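Local coordinates for lipoprotein (Colwellia psychrerythraea, PDB 3O0Y) that is of unknown function but is a putative lipoprotein, probably related to the metallopeptidases of the MA clan, at residues E394-A399 against N420-K425. Residues are numbered along the deposited sequence; the frame is centred on the assembly and turned at random.
Sequences EVQDGA and NLRDMK
Gln396 lays its amide over the start of the Arg422 side chain, CD 3.6 Å from Arg422 CB, with the amide and guanidinium planes 82° apart. Beyond CG the glutamine chain is extended (chi2 -177°), which carries the amide across to Arg422; there OE1 accepts from a water that in turn accepts from the backbone N of Leu421. Asp397 comes in across the arginine, its OD1 3.1 Å from Arg422 CD; Arg422 NE is 4.3 Å from Asp397 OD1, too far for a salt bridge, though the opposite charges probably attract.

Next to this contact, the side chain of the buried Asn420 reaches the backbone. Its ND2 gives a fairly straight bond to Gln396 O (3.0 Å), in the carbonyl plane and on a lone pair, and a weak, bent one to Ala399 O; Pro400 O is a further acceptor. On the other branch, Asn420 OD1 takes the backbone N of Arg422 at 2.9 Å. With an alanine here both the ND2 donor and the OD1 acceptor are gone, which would probably leave Gln396 O with little more than the weak bond from Ala399 N, and the chain at Arg422 freer to move. Leu421 packs on helix 353-373. Asn420 thus forms an Asx turn just past strand 416-419, tying the chain leaving that strand to the turn that follows helix 393-396.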
loop_
_atom_site.group_PDB
_atom_site.type_symbol
_atom_site.label_atom_id
_atom_site.label_comp_id
_atom_site.label_asym_id
_atom_site.label_seq_id
_atom_site.Cartn_x
_atom_site.Cartn_y
_atom_site.Cartn_z
ATOM N N GLU A 394 2.199 13.274 15.899
ATOM C CA GLU A 394 2.371 11.999 16.614
ATOM C C GLU A 394 2.824 10.857 15.792
ATOM O O GLU A 394 3.360 9.889 16.343
ATOM C CB GLU A 394 1.058 11.536 17.284
ATOM C CG GLU A 394 0.241 12.641 17.909
ATOM C CD GLU A 394 -0.685 13.385 16.922
ATOM O OE1 GLU A 394 -1.680 12.769 16.443
ATOM O OE2 GLU A 394 -0.454 14.620 16.717
ATOM N N VAL A 395 2.559 10.873 14.478
ATOM C CA VAL A 395 2.905 9.721 13.690
ATOM C C VAL A 395 3.977 10.019 12.640
ATOM O O VAL A 395 4.524 9.105 12.060
ATOM C CB VAL A 395 1.632 9.078 13.081
ATOM C CG1 VAL A 395 0.509 9.041 14.183
ATOM C CG2 VAL A 395 1.167 9.885 11.887
ATOM N N GLN A 396 4.370 11.281 12.511
ATOM C CA GLN A 396 5.198 11.672 11.371
ATOM C C GLN A 396 6.614 11.103 11.434
ATOM O O GLN A 396 7.223 10.909 10.414
ATOM C CB GLN A 396 5.225 13.204 11.196
ATOM C CG GLN A 396 5.966 13.934 12.347
ATOM C CD GLN A 396 5.939 15.441 12.217
ATOM O OE1 GLN A 396 5.402 15.976 11.275
ATOM N NE2 GLN A 396 6.496 16.127 13.209
ATOM N N ASP A 397 7.134 10.793 12.636
ATOM C CA ASP A 397 8.481 10.247 12.713
ATOM C C ASP A 397 8.558 8.885 12.061
ATOM O O ASP A 397 9.508 8.583 11.345
ATOM C CB ASP A 397 9.010 10.153 14.173
ATOM C CG ASP A 397 8.982 11.474 14.904
ATOM O OD1 ASP A 397 8.920 12.559 14.256
ATOM O OD2 ASP A 397 9.089 11.451 16.169
ATOM N N GLY A 398 7.585 8.039 12.231
ATOM C CA GLY A 398 7.664 6.742 11.499
ATOM C C GLY A 398 6.989 6.671 10.124
ATOM O O GLY A 398 7.082 5.641 9.413
ATOM N N ALA A 399 6.345 7.750 9.697
ATOM C CA ALA A 399 5.494 7.687 8.492
ATOM C C ALA A 399 6.313 7.854 7.239
ATOM O O ALA A 399 7.371 8.519 7.230
ATOM C CB ALA A 399 4.367 8.776 8.540
ATOM N N ASN A 420 4.237 14.087 4.549
ATOM C CA ASN A 420 5.015 14.181 5.798
ATOM C C ASN A 420 5.754 15.503 5.881
ATOM O O ASN A 420 6.644 15.763 5.045
ATOM C CB ASN A 420 6.037 13.068 5.831
ATOM C CG ASN A 420 6.574 12.849 7.187
ATOM O OD1 ASN A 420 6.864 13.785 7.916
ATOM N ND2 ASN A 420 6.719 11.581 7.569
ATOM N N LEU A 421 5.318 16.386 6.777
ATOM C CA LEU A 421 5.961 17.682 6.946
ATOM C C LEU A 421 7.007 17.729 8.064
ATOM O O LEU A 421 7.436 18.836 8.481
ATOM C CB LEU A 421 4.889 18.722 7.135
ATOM C CG LEU A 421 3.721 18.834 6.162
ATOM C CD1 LEU A 421 2.759 19.895 6.658
ATOM C CD2 LEU A 421 4.344 19.115 4.783
ATOM N N ARG A 422 7.462 16.558 8.523
ATOM C CA ARG A 422 8.418 16.585 9.650
ATOM C C ARG A 422 9.699 17.356 9.345
ATOM O O ARG A 422 10.146 18.197 10.172
ATOM C CB ARG A 422 8.826 15.187 10.062
ATOM C CG ARG A 422 9.748 15.089 11.303
ATOM C CD ARG A 422 10.218 13.644 11.615
ATOM N NE ARG A 422 11.439 13.280 10.881
ATOM C CZ ARG A 422 11.520 12.476 9.801
ATOM N NH1 ARG A 422 10.468 11.825 9.285
ATOM N NH2 ARG A 422 12.712 12.283 9.249
ATOM N N ASP A 423 10.300 17.075 8.178
ATOM C CA ASP A 423 11.634 17.597 7.864
ATOM C C ASP A 423 11.633 18.228 6.461
ATOM O O ASP A 423 11.406 17.518 5.461
ATOM C CB ASP A 423 12.575 16.413 7.834
ATOM C CG ASP A 423 14.041 16.830 7.581
ATOM O OD1 ASP A 423 14.321 18.076 7.460
ATOM O OD2 ASP A 423 14.888 15.892 7.472
ATOM N N MET A 424 11.915 19.526 6.397
ATOM C CA MET A 424 11.881 20.210 5.106
ATOM C C MET A 424 13.015 19.664 4.196
ATOM O O MET A 424 12.901 19.653 2.971
ATOM C CB MET A 424 11.850 21.745 5.246
ATOM C CG MET A 424 10.457 22.387 5.705
ATOM S SD MET A 424 8.983 21.923 4.792
ATOM C CE MET A 424 8.541 20.323 5.649
ATOM N N LYS A 425 14.108 19.189 4.797
ATOM C CA LYS A 425 15.218 18.669 3.990
ATOM C C LYS A 425 14.817 17.394 3.248
ATOM O O LYS A 425 15.393 17.067 2.202
ATOM C CB LYS A 425 16.485 18.430 4.830
ATOM C CG LYS A 425 16.815 19.501 5.882
ATOM C CD LYS A 425 17.214 20.844 5.274
ATOM C CE LYS A 425 18.260 21.659 6.124
ATOM N NZ LYS A 425 19.039 20.801 7.080
HETATM O O HOH W 1 3.611 15.641 8.946
#